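Long-range contacts in peptidase family U32 (Geobacillus thermoleovorans, PDB 4HE5), which is of unknown function on its own but forms a small, helix-free beta domain, the C-terminal part of a protein classed in peptidase family U32: residues 46-51 / 73-78; 39-44 / 81-86; 23-28 / 66-71. All blocks are in the same frame, centred on the assembly; numbering follows the deposited sequence. Where two conformers were deposited one is given.

All three contacts lie in one antiparallel six-stranded sheet. Contact 3 joins the neighbouring strands 21-26 and 70-74 at one edge. Contact 1 brings the outermost strands, 46-49 and 70-74, near each other, consistent with a sheet curling toward a barrel, though without backbone bonds between them. Contact 2 ties the end of strand 35-39 to strand 84-86. Along the chain, contact 1 is nested inside the loop closed by contact 2, while contact 3 crosses both. Their centres are 12 to 16 Å apart. F73 connects them in the core: its ring touches M85 of contact 2 and V24 of contact 3. Distant parts of the sequence are thereby joined round one interior.

Contact 1. Residues 46-51 / 73-78; sequences FTQVIE and FKVKRP
K76 reaches residues 46-51 with two different donors. Its backbone N gives a hydrogen bond of 2.9 Å to OE1 of Q48, in the carbonyl plane and on a lone pair. NZ of K76 bonds the backbone O of T47, also at 2.9 Å. The side chains of Q48 and K76 run alongside each other, heading opposite ways. R77 likewise passes over F46. CG of R77 stands over the centre of one face of the F46 ring, 3.9 Å from its centroid. The R77 chain is extended from CG to NE, so the guanidinium passes beyond the ring and covers CB of F46. Its plane stays within 4° of the ring plane. Further along, CD1 of I50 lies over the rim of one face of the F73 ring, 3.6 Å from F73 CE2.

CG of Q48 is anti to the backbone N (chi1 176°), and the chain then bends at chi2. This lets NE2 of Q48 bond O of V49, the next residue, at 3.1 Å. The amide is therefore held at both ends. One water joins NZ of K76 to N of V49. Another links N and OE2 of E51 to O of K74. In the next shell, F38 meets the rings of F46 and F73, and V24 also packs on F73.

These segments lie on the two outermost strands of the sheet. No backbone pairs bond directly: each bond across has a side chain or water at one end. The polar seam thus rests largely on Q48 and K76, beside the F46-R77 and I50-F73 packing.

Contact 2. Residues 39-44 / 81-86; sequences FGPEIE and PYNMMR
OE1 of E42 takes a hydrogen bond from ND2 of N83 at 2.9 Å. The donor comes to the syn side, 31° out of the carboxylate plane. A water 2.7 Å from the same OE1 of E42 also lies near O of P81, and a second water lies between OE2 of E42 and that carbonyl. The other end of the N83 amide is held too: OD1 accepts from N of F80. CG2 and CD1 of I43 pack against this oxygen, with I43 CG2 3.5 Å from N83 OD1. The amide's rotation is thus fixed from both ends.

E42 and I43 belong to a type I beta turn, G40 to I43, that leads out of strand 35-39. Just before it, F39 and M84 form an antiparallel hydrogen-bonded pair. M84 N to F39 O is the shorter bond, 2.9 Å and nearly straight at 170°.

The F39 ring is covered on opposite faces. Over one lies CB of M84, a selenomethionine, 3.6 Å from F39 CZ; its SE stands obliquely to the ring in a Met-aromatic contact. On the other face the R86 guanidinium stacks flat, with centres 4.3 Å apart and planes at 13°. R86 bends at chi2 and chi3 to lay the group there, and its NH1 also has a long, weak ion pair with E37. M85, also a selenomethionine, turns the other way and packs on F38 and V36.

Contact 3. Residues 23-28 / 66-71; sequences TVQQRN and HPLQIV
V24 and V71 form an antiparallel hydrogen-bonded pair: V24 N to V71 O and V71 N to V24 O are both 2.8 Å and almost straight. Q25 and I70 follow as a non-hydrogen-bonded pair. Beyond them N of Q26 bonds O of Q69 at 2.9 Å, where strand 21-26 meets the type II beta turn from H66 to Q69.

The tight part is the buried side chain of Q26. The chain leaves CA opposite the backbone N (chi1 -170°), then kinks at chi2, which lays the amide on the turn. OE1 of Q26 lies 3.2 Å from CA of P67, and CD of Q26 is 3.4 Å from O of H66. N of L68 makes two weak bonds, one to O and one to OE1 of Q26. NE2 of Q26 has a weak bond to O of A64. V24 and V71 share the buried face of the sheet, and F30 packs on V71.

The other face, with Q25 and I70, is more open to solvent. T23 and I70 meet there through their CG2 methyls, while OG1 of T23 bonds NZ of K72. Q25 runs out extended across L68, and its NE2 bonds O of L68 at 3.2 Å, well off straight. OE1 of Q25 takes a bond of 2.7 Å from NH1 of R27. CD2 of L68 rests 3.4 Å from that same NH1 of R27. With an alanine in place of Q25, the L68 carbonyl would probably lose this donor and the R27 guanidinium one acceptor that steadies it.

The turn is therefore held on both sides by consecutive glutamines. Q26 meets it with backbone and amide in a close-packed, buried spot, and Q25 bridges it to an arginine at the surface.

Contact 1. Residues 46-51 / 73-78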
loop_
_atom_site.group_PDB
_atom_site.type_symbol
_atom_site.label_atom_id
_atom_site.label_comp_id
_atom_site.label_asym_id
_atom_site.label_seq_id
_atom_site.Cartn_x
_atom_site.Cartn_y
_atom_site.Cartn_z
ATOM N N PHE A 46 -11.745 -1.860 2.440
ATOM C CA PHE A 46 -12.018 -0.467 2.074
ATOM C C PHE A 46 -11.208 -0.112 0.818
ATOM O O PHE A 46 -10.173 -0.680 0.489
ATOM C CB PHE A 46 -11.713 0.488 3.212
ATOM C CG PHE A 46 -10.276 0.598 3.593
ATOM C CD1 PHE A 46 -9.446 1.606 3.124
ATOM C CD2 PHE A 46 -9.701 -0.326 4.457
ATOM C CE1 PHE A 46 -8.132 1.738 3.506
ATOM C CE2 PHE A 46 -8.380 -0.227 4.877
ATOM C CZ PHE A 46 -7.587 0.812 4.386
ATOM N N THR A 47 -11.721 0.871 0.089
ATOM C CA THR A 47 -11.075 1.412 -1.089
ATOM C C THR A 47 -10.284 2.655 -0.732
ATOM O O THR A 47 -10.627 3.409 0.206
ATOM C CB THR A 47 -12.061 1.761 -2.232
ATOM O OG1 THR A 47 -13.047 2.613 -1.736
ATOM C CG2 THR A 47 -12.754 0.475 -2.621
ATOM N N GLN A 48 -9.243 2.888 -1.482
ATOM C CA GLN A 48 -8.202 3.888 -1.213
ATOM C C GLN A 48 -7.748 4.429 -2.563
ATOM O O GLN A 48 -7.422 3.600 -3.419
ATOM C CB GLN A 48 -7.012 3.305 -0.435
ATOM C CG GLN A 48 -5.830 4.171 -0.162
ATOM C CD GLN A 48 -6.019 5.095 0.979
ATOM O OE1 GLN A 48 -6.377 4.661 2.083
ATOM N NE2 GLN A 48 -5.776 6.394 0.697
ATOM N N VAL A 49 -7.645 5.717 -2.766
ATOM C CA VAL A 49 -6.821 6.250 -3.863
ATOM C C VAL A 49 -5.415 6.475 -3.294
ATOM O O VAL A 49 -5.235 7.083 -2.240
ATOM C CB VAL A 49 -7.408 7.544 -4.470
ATOM C CG1 VAL A 49 -6.457 8.158 -5.487
ATOM C CG2 VAL A 49 -8.782 7.262 -5.097
ATOM N N ILE A 50 -4.404 5.970 -3.988
ATOM C CA ILE A 50 -3.021 6.139 -3.632
ATOM C C ILE A 50 -2.609 7.605 -3.802
ATOM O O ILE A 50 -2.831 8.145 -4.876
ATOM C CB ILE A 50 -2.100 5.205 -4.449
ATOM C CG1 ILE A 50 -2.480 3.752 -4.336
ATOM C CG2 ILE A 50 -0.635 5.435 -4.109
ATOM C CD1 ILE A 50 -2.440 3.164 -2.944
ATOM N N GLU A 51 -2.069 8.212 -2.786
ATOM C CA GLU A 51 -1.632 9.614 -2.852
ATOM C C GLU A 51 -0.128 9.564 -3.048
ATOM O O GLU A 51 0.371 8.799 -3.896
ATOM C CB GLU A 51 -2.150 10.357 -1.623
ATOM C CG GLU A 51 -3.667 10.320 -1.449
ATOM C CD GLU A 51 -4.056 10.412 0.014
ATOM O OE1 GLU A 51 -4.710 11.366 0.404
ATOM O OE2 GLU A 51 -3.728 9.490 0.774
ATOM N N PHE A 73 2.873 4.548 2.067
ATOM C CA PHE A 73 1.921 5.596 1.762
ATOM C C PHE A 73 0.834 5.606 2.858
ATOM O O PHE A 73 0.674 4.653 3.616
ATOM C CB PHE A 73 1.311 5.415 0.359
ATOM C CG PHE A 73 0.793 4.071 0.096
ATOM C CD1 PHE A 73 1.585 3.097 -0.537
ATOM C CD2 PHE A 73 -0.499 3.694 0.487
ATOM C CE1 PHE A 73 1.080 1.833 -0.753
ATOM C CE2 PHE A 73 -0.971 2.422 0.230
ATOM C CZ PHE A 73 -0.174 1.478 -0.376
ATOM N N LYS A 74 0.127 6.757 2.938
ATOM C CA LYS A 74 -0.927 6.930 3.933
ATOM C C LYS A 74 -2.118 6.071 3.571
ATOM O O LYS A 74 -2.514 5.979 2.395
ATOM C CB LYS A 74 -1.330 8.422 4.003
ATOM C CG LYS A 74 -2.289 8.742 5.118
ATOM C CD LYS A 74 -1.656 8.777 6.478
ATOM C CE LYS A 74 -2.518 9.270 7.620
ATOM N NZ LYS A 74 -3.085 10.596 7.439
ATOM N N VAL A 75 -2.756 5.461 4.578
ATOM C CA VAL A 75 -4.022 4.751 4.375
ATOM C C VAL A 75 -5.052 5.318 5.351
ATOM O O VAL A 75 -4.750 5.851 6.404
ATOM C CB VAL A 75 -3.859 3.250 4.489
ATOM C CG1 VAL A 75 -2.986 2.777 3.335
ATOM C CG2 VAL A 75 -3.280 2.843 5.828
ATOM N N LYS A 76 -6.302 5.197 4.929
ATOM C CA LYS A 76 -7.406 5.799 5.703
ATOM C C LYS A 76 -7.820 4.970 6.909
ATOM O O LYS A 76 -8.565 5.488 7.764
ATOM C CB LYS A 76 -8.630 5.952 4.778
ATOM C CG LYS A 76 -8.484 7.079 3.761
ATOM C CD LYS A 76 -9.657 7.211 2.820
ATOM C CE LYS A 76 -9.923 5.950 2.042
ATOM N NZ LYS A 76 -10.919 6.185 0.953
ATOM N N ARG A 77 -7.443 3.701 7.019
ATOM C CA ARG A 77 -7.801 2.859 8.149
ATOM C C ARG A 77 -6.650 1.930 8.490
ATOM O O ARG A 77 -5.816 1.636 7.631
ATOM C CB ARG A 77 -9.043 1.984 7.870
ATOM C CG ARG A 77 -10.145 2.690 7.094
ATOM C CD ARG A 77 -11.464 1.953 7.001
ATOM N NE ARG A 77 -12.377 2.683 6.102
ATOM C CZ ARG A 77 -13.601 2.264 5.867
ATOM N NH1 ARG A 77 -13.979 1.156 6.486
ATOM N NH2 ARG A 77 -14.402 2.913 5.053
ATOM N N PRO A 78 -6.558 1.401 9.705
ATOM C CA PRO A 78 -5.501 0.459 10.023
ATOM C C PRO A 78 -5.503 -0.793 9.159
ATOM O O PRO A 78 -6.525 -1.295 8.727
ATOM C CB PRO A 78 -5.707 0.135 11.496
ATOM C CG PRO A 78 -6.427 1.328 12.034
ATOM C CD PRO A 78 -7.360 1.726 10.887
HETATM O O HOH W 1 -8.933 7.438 -0.848
HETATM O O HOH W 2 -2.085 7.488 0.065
#

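Contact 2. Residues 39-44 / 81-86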
loop_
_atom_site.group_PDB
_atom_site.type_symbol
_atom_site.label_atom_id
_atom_site.label_comp_id
_atom_site.label_asym_id
_atom_site.label_seq_id
_atom_site.Cartn_x
_atom_site.Cartn_y
_atom_site.Cartn_z
ATOM N N PHE A 39 -7.991 -5.793 1.713
ATOM C CA PHE A 39 -8.834 -6.816 2.329
ATOM C C PHE A 39 -7.883 -7.766 3.058
ATOM O O PHE A 39 -6.691 -7.899 2.811
ATOM C CB PHE A 39 -9.759 -7.513 1.336
ATOM C CG PHE A 39 -8.984 -8.172 0.231
ATOM C CD1 PHE A 39 -8.778 -9.541 0.310
ATOM C CD2 PHE A 39 -8.486 -7.485 -0.865
ATOM C CE1 PHE A 39 -8.088 -10.237 -0.666
ATOM C CE2 PHE A 39 -7.768 -8.164 -1.850
ATOM C CZ PHE A 39 -7.573 -9.542 -1.757
ATOM N N GLY A 40 -8.523 -8.454 4.010
ATOM C CA GLY A 40 -7.813 -9.419 4.806
ATOM C C GLY A 40 -8.628 -9.800 6.008
ATOM O O GLY A 40 -9.658 -9.172 6.310
ATOM N N PRO A 41 -8.212 -10.859 6.684
ATOM C CA PRO A 41 -9.108 -11.374 7.715
ATOM C C PRO A 41 -9.372 -10.431 8.876
ATOM O O PRO A 41 -10.442 -10.547 9.492
ATOM C CB PRO A 41 -8.385 -12.602 8.230
ATOM C CG PRO A 41 -7.082 -12.715 7.552
ATOM C CD PRO A 41 -7.004 -11.657 6.494
ATOM N N GLU A 42 -8.441 -9.532 9.146
ATOM C CA GLU A 42 -8.510 -8.641 10.307
ATOM C C GLU A 42 -9.369 -7.403 10.057
ATOM O O GLU A 42 -9.739 -6.705 11.014
ATOM C CB GLU A 42 -7.108 -8.188 10.713
ATOM C CG GLU A 42 -6.170 -9.239 11.237
ATOM C CD GLU A 42 -5.334 -9.916 10.190
ATOM O OE1 GLU A 42 -5.539 -9.659 8.986
ATOM O OE2 GLU A 42 -4.442 -10.716 10.543
ATOM N N ILE A 43 -9.663 -7.129 8.787
ATOM C CA ILE A 43 -10.215 -5.814 8.464
ATOM C C ILE A 43 -11.525 -5.904 7.671
ATOM O O ILE A 43 -11.835 -6.878 6.955
ATOM C CB ILE A 43 -9.191 -5.000 7.647
ATOM C CG1 ILE A 43 -8.847 -5.647 6.289
ATOM C CG2 ILE A 43 -7.920 -4.768 8.413
ATOM C CD1 ILE A 43 -8.105 -4.740 5.340
ATOM N N GLU A 44 -12.276 -4.810 7.776
ATOM C CA GLU A 44 -13.355 -4.536 6.839
ATOM C C GLU A 44 -12.661 -4.003 5.585
ATOM O O GLU A 44 -11.807 -3.090 5.641
ATOM C CB GLU A 44 -14.391 -3.497 7.243
ATOM C CG GLU A 44 -14.608 -3.274 8.731
ATOM C CD GLU A 44 -15.383 -4.437 9.331
ATOM O OE1 GLU A 44 -16.369 -4.130 10.031
ATOM O OE2 GLU A 44 -14.957 -5.578 9.038
ATOM N N PRO A 81 -0.415 -7.134 9.005
ATOM C CA PRO A 81 0.480 -7.879 8.141
ATOM C C PRO A 81 -0.255 -8.885 7.296
ATOM O O PRO A 81 -1.090 -9.671 7.738
ATOM C CB PRO A 81 1.399 -8.607 9.138
ATOM C CG PRO A 81 1.424 -7.678 10.323
ATOM C CD PRO A 81 0.004 -7.196 10.409
ATOM N N TYR A 82 0.087 -8.882 5.998
ATOM C CA TYR A 82 -0.294 -9.829 4.967
ATOM C C TYR A 82 -1.730 -9.582 4.516
ATOM O O TYR A 82 -2.245 -10.336 3.723
ATOM C CB TYR A 82 -0.087 -11.273 5.351
ATOM C CG TYR A 82 1.177 -11.551 6.146
ATOM C CD1 TYR A 82 1.136 -12.341 7.250
ATOM C CD2 TYR A 82 2.385 -10.913 5.775
ATOM C CE1 TYR A 82 2.300 -12.565 7.989
ATOM C CE2 TYR A 82 3.518 -11.150 6.520
ATOM C CZ TYR A 82 3.489 -11.967 7.636
ATOM O OH TYR A 82 4.651 -12.197 8.330
ATOM N N ASN A 83 -2.317 -8.450 4.903
ATOM C CA ASN A 83 -3.473 -7.934 4.162
ATOM C C ASN A 83 -3.058 -7.700 2.723
ATOM O O ASN A 83 -1.858 -7.492 2.413
ATOM C CB ASN A 83 -4.024 -6.691 4.825
ATOM C CG ASN A 83 -4.661 -6.821 6.188
ATOM O OD1 ASN A 83 -4.936 -5.788 6.796
ATOM N ND2 ASN A 83 -4.913 -8.037 6.649
HETATM N N MSE A 84 -3.989 -7.784 1.783
HETATM C CA MSE A 84 -3.712 -7.692 0.371
HETATM C C MSE A 84 -4.315 -6.406 -0.189
HETATM O O MSE A 84 -5.322 -5.928 0.297
HETATM C CB MSE A 84 -4.277 -8.955 -0.368
HETATM C CG MSE A 84 -3.440 -10.211 0.130
HETATM SE SE MSE A 84 -4.384 -11.804 -0.186
HETATM C CE MSE A 84 -4.784 -12.402 1.465
HETATM N N MSE A 85 -3.615 -5.948 -1.219
HETATM C CA MSE A 85 -4.037 -4.746 -1.914
HETATM C C MSE A 85 -4.287 -5.076 -3.381
HETATM O O MSE A 85 -3.345 -5.506 -4.092
HETATM C CB MSE A 85 -2.940 -3.661 -1.779
HETATM C CG MSE A 85 -3.384 -2.294 -2.309
HETATM SE SE MSE A 85 -1.993 -1.012 -2.263
HETATM C CE MSE A 85 -0.981 -1.456 -3.733
ATOM N N ARG A 86 -5.509 -4.932 -3.856
ATOM C CA ARG A 86 -5.816 -5.152 -5.257
ATOM C C ARG A 86 -6.128 -3.848 -5.982
ATOM O O ARG A 86 -6.648 -2.931 -5.367
ATOM C CB ARG A 86 -7.003 -6.087 -5.412
ATOM C CG ARG A 86 -8.281 -5.724 -4.720
ATOM C CD ARG A 86 -9.459 -6.208 -5.576
ATOM N NE ARG A 86 -9.573 -7.645 -5.505
ATOM C CZ ARG A 86 -10.243 -8.343 -4.593
ATOM N NH1 ARG A 86 -10.877 -7.726 -3.603
ATOM N NH2 ARG A 86 -10.282 -9.673 -4.646
HETATM O O HOH W 3 -1.941 -11.600 9.654
HETATM O O HOH W 4 -3.680 -10.638 7.265
#

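Contact 3. Residues 23-28 / 66-71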
loop_
_atom_site.group_PDB
_atom_site.type_symbol
_atom_site.label_atom_id
_atom_site.label_comp_id
_atom_site.label_asym_id
_atom_site.label_seq_id
_atom_site.Cartn_x
_atom_site.Cartn_y
_atom_site.Cartn_z
ATOM N N THR A 23 3.239 0.099 5.065
ATOM C CA THR A 23 4.444 -0.386 4.382
ATOM C C THR A 23 4.000 -1.608 3.590
ATOM O O THR A 23 3.541 -2.608 4.175
ATOM C CB THR A 23 5.507 -0.758 5.394
ATOM O OG1 THR A 23 5.911 0.436 6.097
ATOM C CG2 THR A 23 6.749 -1.296 4.702
ATOM N N VAL A 24 4.137 -1.503 2.280
ATOM C CA VAL A 24 3.627 -2.462 1.341
ATOM C C VAL A 24 4.760 -2.947 0.450
ATOM O O VAL A 24 5.640 -2.160 0.095
ATOM C CB VAL A 24 2.494 -1.853 0.522
ATOM C CG1 VAL A 24 1.894 -2.704 -0.574
ATOM C CG2 VAL A 24 1.380 -1.422 1.475
ATOM N N GLN A 25 4.754 -4.183 0.063
ATOM C CA GLN A 25 5.698 -4.673 -0.927
ATOM C C GLN A 25 5.011 -4.827 -2.287
ATOM O O GLN A 25 3.976 -5.489 -2.357
ATOM C CB GLN A 25 6.262 -6.031 -0.512
ATOM C CG GLN A 25 7.321 -6.479 -1.493
ATOM C CD GLN A 25 8.072 -7.683 -0.986
ATOM O OE1 GLN A 25 7.374 -8.694 -0.773
ATOM N NE2 GLN A 25 9.386 -7.581 -0.868
ATOM N N GLN A 26 5.533 -4.171 -3.297
ATOM C CA GLN A 26 4.981 -4.176 -4.636
ATOM C C GLN A 26 4.880 -5.597 -5.154
ATOM O O GLN A 26 5.773 -6.420 -5.021
ATOM C CB GLN A 26 5.838 -3.304 -5.548
ATOM C CG GLN A 26 5.303 -3.004 -6.924
ATOM C CD GLN A 26 5.637 -4.002 -7.999
ATOM O OE1 GLN A 26 5.924 -5.169 -7.721
ATOM N NE2 GLN A 26 5.519 -3.531 -9.235
ATOM N N ARG A 27 3.747 -5.842 -5.828
ATOM C CA ARG A 27 3.480 -7.071 -6.551
ATOM C C ARG A 27 3.152 -6.838 -8.019
ATOM O O ARG A 27 3.351 -7.762 -8.821
ATOM C CB ARG A 27 2.387 -7.891 -5.868
ATOM C CG ARG A 27 2.802 -8.387 -4.496
ATOM C CD ARG A 27 3.737 -9.548 -4.694
ATOM N NE ARG A 27 3.989 -10.364 -3.526
ATOM C CZ ARG A 27 4.759 -10.055 -2.525
ATOM N NH1 ARG A 27 5.326 -8.865 -2.547
ATOM N NH2 ARG A 27 5.048 -10.765 -1.434
ATOM N N ASN A 28 2.596 -5.708 -8.384
ATOM C CA ASN A 28 2.336 -5.302 -9.758
ATOM C C ASN A 28 2.409 -3.783 -9.767
ATOM O O ASN A 28 2.337 -3.156 -8.715
ATOM C CB ASN A 28 0.997 -5.793 -10.311
ATOM C CG ASN A 28 1.035 -7.211 -10.801
ATOM O OD1 ASN A 28 1.725 -7.512 -11.789
ATOM N ND2 ASN A 28 0.259 -8.100 -10.227
ATOM N N HIS A 66 8.896 -1.168 -9.690
ATOM C CA HIS A 66 9.969 -2.115 -9.477
ATOM C C HIS A 66 9.413 -3.297 -8.682
ATOM O O HIS A 66 8.894 -3.110 -7.581
ATOM C CB HIS A 66 11.137 -1.469 -8.736
ATOM C CG HIS A 66 11.842 -0.438 -9.567
ATOM N ND1 HIS A 66 12.664 -0.697 -10.615
ATOM C CD2 HIS A 66 11.775 0.920 -9.486
ATOM C CE1 HIS A 66 13.106 0.445 -11.137
ATOM N NE2 HIS A 66 12.575 1.445 -10.455
ATOM N N PRO A 67 9.519 -4.508 -9.220
ATOM C CA PRO A 67 9.011 -5.672 -8.498
ATOM C C PRO A 67 9.576 -5.772 -7.094
ATOM O O PRO A 67 10.796 -5.635 -6.839
ATOM C CB PRO A 67 9.468 -6.861 -9.388
ATOM C CG PRO A 67 9.632 -6.304 -10.701
ATOM C CD PRO A 67 10.147 -4.902 -10.506
ATOM N N LEU A 68 8.725 -6.072 -6.138
ATOM C CA LEU A 68 9.076 -6.319 -4.748
ATOM C C LEU A 68 9.665 -5.127 -4.048
ATOM O O LEU A 68 10.124 -5.276 -2.893
ATOM C CB LEU A 68 9.999 -7.534 -4.628
ATOM C CG LEU A 68 9.440 -8.823 -5.184
ATOM C CD1 LEU A 68 10.380 -9.997 -4.916
ATOM C CD2 LEU A 68 8.057 -9.137 -4.627
ATOM N N GLN A 69 9.611 -3.931 -4.590
ATOM C CA GLN A 69 10.059 -2.776 -3.824
ATOM C C GLN A 69 9.163 -2.536 -2.608
ATOM O O GLN A 69 7.956 -2.747 -2.643
ATOM C CB GLN A 69 10.026 -1.557 -4.724
ATOM C CG GLN A 69 10.697 -0.365 -4.103
ATOM C CD GLN A 69 10.722 0.764 -5.111
ATOM O OE1 GLN A 69 9.932 0.878 -6.054
ATOM N NE2 GLN A 69 11.639 1.682 -4.871
ATOM N N ILE A 70 9.801 -2.085 -1.542
ATOM C CA ILE A 70 9.091 -1.635 -0.372
ATOM C C ILE A 70 8.640 -0.203 -0.569
ATOM O O ILE A 70 9.470 0.668 -0.833
ATOM C CB ILE A 70 10.007 -1.743 0.882
ATOM C CG1 ILE A 70 10.590 -3.124 1.040
ATOM C CG2 ILE A 70 9.260 -1.297 2.119
ATOM C CD1 ILE A 70 9.555 -4.226 1.080
ATOM N N VAL A 71 7.348 0.008 -0.434
ATOM C CA VAL A 71 6.814 1.346 -0.614
ATOM C C VAL A 71 5.872 1.670 0.520
ATOM O O VAL A 71 5.308 0.802 1.175
ATOM C CB VAL A 71 6.226 1.651 -1.990
ATOM C CG1 VAL A 71 7.154 1.317 -3.140
ATOM C CG2 VAL A 71 4.983 0.815 -1.936
#